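Local coordinates for lysyl oxidase (Pichia pastoris, PDB 1W7C), which is a homodimeric copper and topaquinone enzyme that probably oxidises primary amines, including peptidyl lysine side chains, to aldehydes, at residues Asp449-Ile462 with Asn663-Pro677. Residues are numbered along the deposited sequence; the frame is centred on the assembly and turned at random.
Sequences DGTLEVSVRAAGYI and NTIFSTAHASFMLTP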
# COMPACT_ATOMS: atom_id res chain seq x y z
N ASP A 449 -17.25 -2.78 -4.78
CA ASP A 449 -18.01 -1.68 -4.23
C ASP A 449 -18.02 -0.43 -5.13
O ASP A 449 -18.72 0.53 -4.80
CB ASP A 449 -17.43 -1.24 -2.89
CG ASP A 449 -16.05 -0.65 -3.02
OD1 ASP A 449 -15.82 0.49 -2.54
OD2 ASP A 449 -15.18 -1.30 -3.66
N GLY A 450 -17.18 -0.41 -6.17
CA GLY A 450 -16.99 0.78 -6.98
C GLY A 450 -15.65 1.50 -6.77
O GLY A 450 -15.43 2.59 -7.31
N THR A 451 -14.73 0.88 -6.01
CA THR A 451 -13.38 1.45 -5.84
C THR A 451 -12.49 0.98 -6.97
O THR A 451 -12.60 -0.16 -7.38
CB THR A 451 -12.80 1.01 -4.50
OG1 THR A 451 -13.57 1.61 -3.44
CG2 THR A 451 -11.33 1.39 -4.27
N LEU A 452 -11.58 1.81 -7.43
CA LEU A 452 -10.54 1.47 -8.39
C LEU A 452 -9.18 1.87 -7.80
O LEU A 452 -9.05 2.95 -7.24
CB LEU A 452 -10.78 2.27 -9.70
CG LEU A 452 -9.68 2.35 -10.77
CD1 LEU A 452 -9.28 0.96 -11.23
CD2 LEU A 452 -10.20 3.21 -11.95
N GLU A 453 -8.19 1.01 -7.97
CA GLU A 453 -6.83 1.30 -7.54
C GLU A 453 -5.93 1.31 -8.77
O GLU A 453 -5.95 0.34 -9.56
CB GLU A 453 -6.35 0.23 -6.56
CG GLU A 453 -4.92 0.44 -6.07
CD GLU A 453 -4.37 -0.80 -5.37
OE1 GLU A 453 -4.23 -0.74 -4.14
OE2 GLU A 453 -4.12 -1.85 -6.05
N VAL A 454 -5.13 2.37 -8.86
CA VAL A 454 -4.16 2.60 -9.91
C VAL A 454 -2.78 2.41 -9.28
O VAL A 454 -2.49 3.06 -8.27
CB VAL A 454 -4.31 3.99 -10.48
CG1 VAL A 454 -3.22 4.29 -11.50
CG2 VAL A 454 -5.65 4.21 -11.08
N SER A 455 -1.94 1.55 -9.86
CA SER A 455 -0.63 1.35 -9.29
C SER A 455 0.45 1.15 -10.33
O SER A 455 0.18 0.77 -11.49
CB SER A 455 -0.64 0.18 -8.33
OG SER A 455 -0.83 -1.05 -8.99
N VAL A 456 1.68 1.37 -9.89
CA VAL A 456 2.85 1.06 -10.67
C VAL A 456 3.90 0.41 -9.77
O VAL A 456 4.00 0.74 -8.58
CB VAL A 456 3.43 2.33 -11.36
CG1 VAL A 456 3.89 3.36 -10.36
CG2 VAL A 456 4.54 2.00 -12.32
N ARG A 457 4.66 -0.52 -10.35
CA ARG A 457 5.85 -1.07 -9.71
C ARG A 457 6.98 -1.02 -10.73
O ARG A 457 6.75 -1.18 -11.93
CB ARG A 457 5.62 -2.52 -9.27
CG ARG A 457 4.47 -2.66 -8.25
CD ARG A 457 4.19 -4.09 -7.93
NE ARG A 457 3.13 -4.27 -6.93
CZ ARG A 457 3.32 -4.20 -5.61
NH1 ARG A 457 4.50 -3.99 -5.09
NH2 ARG A 457 2.29 -4.40 -4.79
N ALA A 458 8.20 -0.82 -10.27
CA ALA A 458 9.37 -0.78 -11.16
C ALA A 458 10.35 -1.93 -10.85
O ALA A 458 10.51 -2.39 -9.68
CB ALA A 458 10.07 0.54 -11.01
N ALA A 459 11.03 -2.39 -11.86
CA ALA A 459 12.06 -3.42 -11.68
C ALA A 459 13.09 -3.13 -12.81
O ALA A 459 13.02 -2.10 -13.54
CB ALA A 459 11.49 -4.89 -11.78
N GLY A 460 14.01 -4.03 -12.96
CA GLY A 460 14.96 -4.00 -14.04
C GLY A 460 16.31 -3.55 -13.51
O GLY A 460 16.57 -3.65 -12.31
N TYR A 461 17.18 -3.16 -14.45
CA TYR A 461 18.52 -2.68 -14.11
C TYR A 461 18.48 -1.22 -13.80
O TYR A 461 17.92 -0.43 -14.54
CB TYR A 461 19.46 -2.91 -15.28
CG TYR A 461 19.94 -4.34 -15.48
CD1 TYR A 461 19.46 -5.12 -16.52
CD2 TYR A 461 20.85 -4.91 -14.62
CE1 TYR A 461 19.89 -6.43 -16.68
CE2 TYR A 461 21.29 -6.20 -14.77
CZ TYR A 461 20.82 -6.95 -15.81
OH TYR A 461 21.26 -8.24 -15.98
N ILE A 462 19.17 -0.87 -12.75
CA ILE A 462 19.36 0.55 -12.45
C ILE A 462 20.36 1.22 -13.40
O ILE A 462 21.24 0.56 -13.92
CB ILE A 462 19.83 0.76 -10.98
CG1 ILE A 462 21.20 0.13 -10.74
CG2 ILE A 462 18.81 0.27 -10.03
CD1 ILE A 462 21.83 0.45 -9.39
N ASN A 663 19.13 -6.77 -9.99
CA ASN A 663 17.97 -5.99 -10.44
C ASN A 663 17.19 -5.44 -9.25
O ASN A 663 17.20 -6.02 -8.16
CB ASN A 663 16.97 -6.85 -11.22
CG ASN A 663 17.10 -6.80 -12.75
OD1 ASN A 663 16.11 -7.10 -13.42
ND2 ASN A 663 18.26 -6.46 -13.29
N THR A 664 16.50 -4.34 -9.49
CA THR A 664 15.48 -3.83 -8.59
C THR A 664 14.30 -4.80 -8.56
O THR A 664 14.01 -5.47 -9.53
CB THR A 664 15.05 -2.45 -9.13
OG1 THR A 664 16.16 -1.55 -9.03
CG2 THR A 664 13.92 -1.85 -8.32
N ILE A 665 13.63 -4.88 -7.41
CA ILE A 665 12.46 -5.73 -7.22
C ILE A 665 11.16 -4.92 -7.15
O ILE A 665 11.11 -3.81 -6.63
CB ILE A 665 12.65 -6.70 -6.01
CG1 ILE A 665 12.62 -5.99 -4.66
CG2 ILE A 665 13.92 -7.53 -6.22
CD1 ILE A 665 12.82 -6.91 -3.48
N PHE A 666 10.09 -5.54 -7.66
CA PHE A 666 8.79 -4.90 -7.79
C PHE A 666 8.10 -4.75 -6.43
O PHE A 666 7.25 -3.88 -6.28
CB PHE A 666 7.84 -5.73 -8.67
CG PHE A 666 8.06 -5.63 -10.17
CD1 PHE A 666 8.05 -6.80 -10.96
CD2 PHE A 666 8.15 -4.43 -10.82
CE1 PHE A 666 8.15 -6.71 -12.37
CE2 PHE A 666 8.26 -4.35 -12.18
CZ PHE A 666 8.26 -5.48 -12.95
N SER A 667 8.41 -5.60 -5.46
CA SER A 667 7.67 -5.61 -4.19
C SER A 667 7.85 -4.32 -3.39
O SER A 667 6.89 -3.81 -2.76
CB SER A 667 8.15 -6.78 -3.37
OG SER A 667 9.55 -6.70 -3.30
N THR A 668 9.06 -3.76 -3.39
CA THR A 668 9.36 -2.56 -2.63
C THR A 668 9.52 -1.30 -3.45
O THR A 668 9.88 -0.26 -2.89
CB THR A 668 10.64 -2.81 -1.80
OG1 THR A 668 11.67 -3.38 -2.62
CG2 THR A 668 10.40 -3.84 -0.70
N ALA A 669 9.27 -1.38 -4.75
CA ALA A 669 9.28 -0.22 -5.65
C ALA A 669 7.87 -0.02 -6.19
O ALA A 669 7.62 -0.27 -7.35
CB ALA A 669 10.28 -0.45 -6.80
N HIS A 670 6.98 0.43 -5.32
CA HIS A 670 5.53 0.42 -5.54
C HIS A 670 4.93 1.76 -5.20
O HIS A 670 5.33 2.41 -4.23
CB HIS A 670 4.93 -0.55 -4.55
CG HIS A 670 3.44 -0.73 -4.64
ND1 HIS A 670 2.65 -0.78 -3.52
CD2 HIS A 670 2.59 -0.88 -5.70
CE1 HIS A 670 1.39 -0.94 -3.87
NE2 HIS A 670 1.32 -1.02 -5.18
N ALA A 671 3.98 2.18 -6.02
CA ALA A 671 3.23 3.40 -5.76
C ALA A 671 1.78 3.18 -6.22
O ALA A 671 1.53 2.45 -7.18
CB ALA A 671 3.85 4.55 -6.50
N SER A 672 0.83 3.79 -5.50
CA SER A 672 -0.58 3.52 -5.86
C SER A 672 -1.45 4.66 -5.34
O SER A 672 -1.10 5.39 -4.39
CB SER A 672 -1.10 2.21 -5.27
OG SER A 672 -1.17 2.28 -3.84
N PHE A 673 -2.63 4.81 -5.94
CA PHE A 673 -3.69 5.63 -5.35
C PHE A 673 -5.03 4.92 -5.63
O PHE A 673 -5.13 4.07 -6.52
CB PHE A 673 -3.76 7.07 -5.86
CG PHE A 673 -4.05 7.22 -7.34
CD1 PHE A 673 -5.34 7.35 -7.82
CD2 PHE A 673 -3.01 7.29 -8.24
CE1 PHE A 673 -5.59 7.52 -9.17
CE2 PHE A 673 -3.25 7.48 -9.59
CZ PHE A 673 -4.55 7.60 -10.06
N MET A 674 -6.03 5.27 -4.83
CA MET A 674 -7.37 4.72 -4.99
C MET A 674 -8.37 5.87 -5.26
O MET A 674 -8.21 6.98 -4.80
CB MET A 674 -7.84 3.94 -3.76
CG MET A 674 -7.36 2.52 -3.70
SD MET A 674 -7.88 1.70 -2.22
CE MET A 674 -7.76 0.13 -2.64
N LEU A 675 -9.42 5.48 -5.99
CA LEU A 675 -10.60 6.29 -6.20
C LEU A 675 -11.73 5.49 -5.57
O LEU A 675 -12.10 4.43 -6.06
CB LEU A 675 -10.87 6.49 -7.70
CG LEU A 675 -9.69 7.09 -8.48
CD1 LEU A 675 -10.09 7.22 -9.93
CD2 LEU A 675 -9.21 8.42 -7.92
N THR A 676 -12.27 6.03 -4.48
CA THR A 676 -13.24 5.27 -3.69
C THR A 676 -14.52 6.06 -3.45
O THR A 676 -14.48 7.26 -3.20
CB THR A 676 -12.60 4.72 -2.39
OG1 THR A 676 -13.48 3.74 -1.78
CG2 THR A 676 -12.36 5.77 -1.36
N PRO A 677 -15.69 5.42 -3.57
CA PRO A 677 -16.93 6.15 -3.34
C PRO A 677 -17.00 6.76 -1.95
O PRO A 677 -16.59 6.12 -0.98
CB PRO A 677 -18.00 5.07 -3.47
CG PRO A 677 -17.40 4.03 -4.26
CD PRO A 677 -15.94 4.02 -3.95
O HOH W 1 -0.45 -2.69 -7.00
O HOH W 2 4.10 -4.22 -2.11
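Strands 452-458 and 670-677 run antiparallel with axes 4.7 Å apart, joined by paired backbone bonds between Leu452 and Leu675, Val454 and Phe673, and Val456 and Ala671. On the face bearing Arg457, whose chain is extended from CG to NE (chi2 175°, chi3 178°) and so reaches out over His670, the guanidinium lies flat on the imidazole, planes 4° apart and centres separated by 3.6 Å. Arg457 NH1 donates to Phe666 O (3.0 Å) from the guanidinium edge, with the acceptor almost in plane, so stack and bond together fix the rotation of the guanidinium; Tyr408 of the second subunit adds a cation-pi contact. One water joins His670 NE2 to Ser455 OG. Past the end of strand 452-458, Ala459 CB makes a CH-pi contact with one face of the Phe666 ring, 3.3 Å from CE2, and Asn663 ND2 lies above the centre of the Tyr461 ring. On the opposite face, Val454 CB makes a CH-pi contact over the Phe673 ring, offset toward its rim, 3.6 Å from CZ, and strands 488-498 and 642-654 pack against this apolar layer. The pair belongs to the beta sandwich of the copper amine oxidase catalytic domain; past its Arg457 end, Thr664 touches the copper ligand His654 and Ile462 approaches the copper ion.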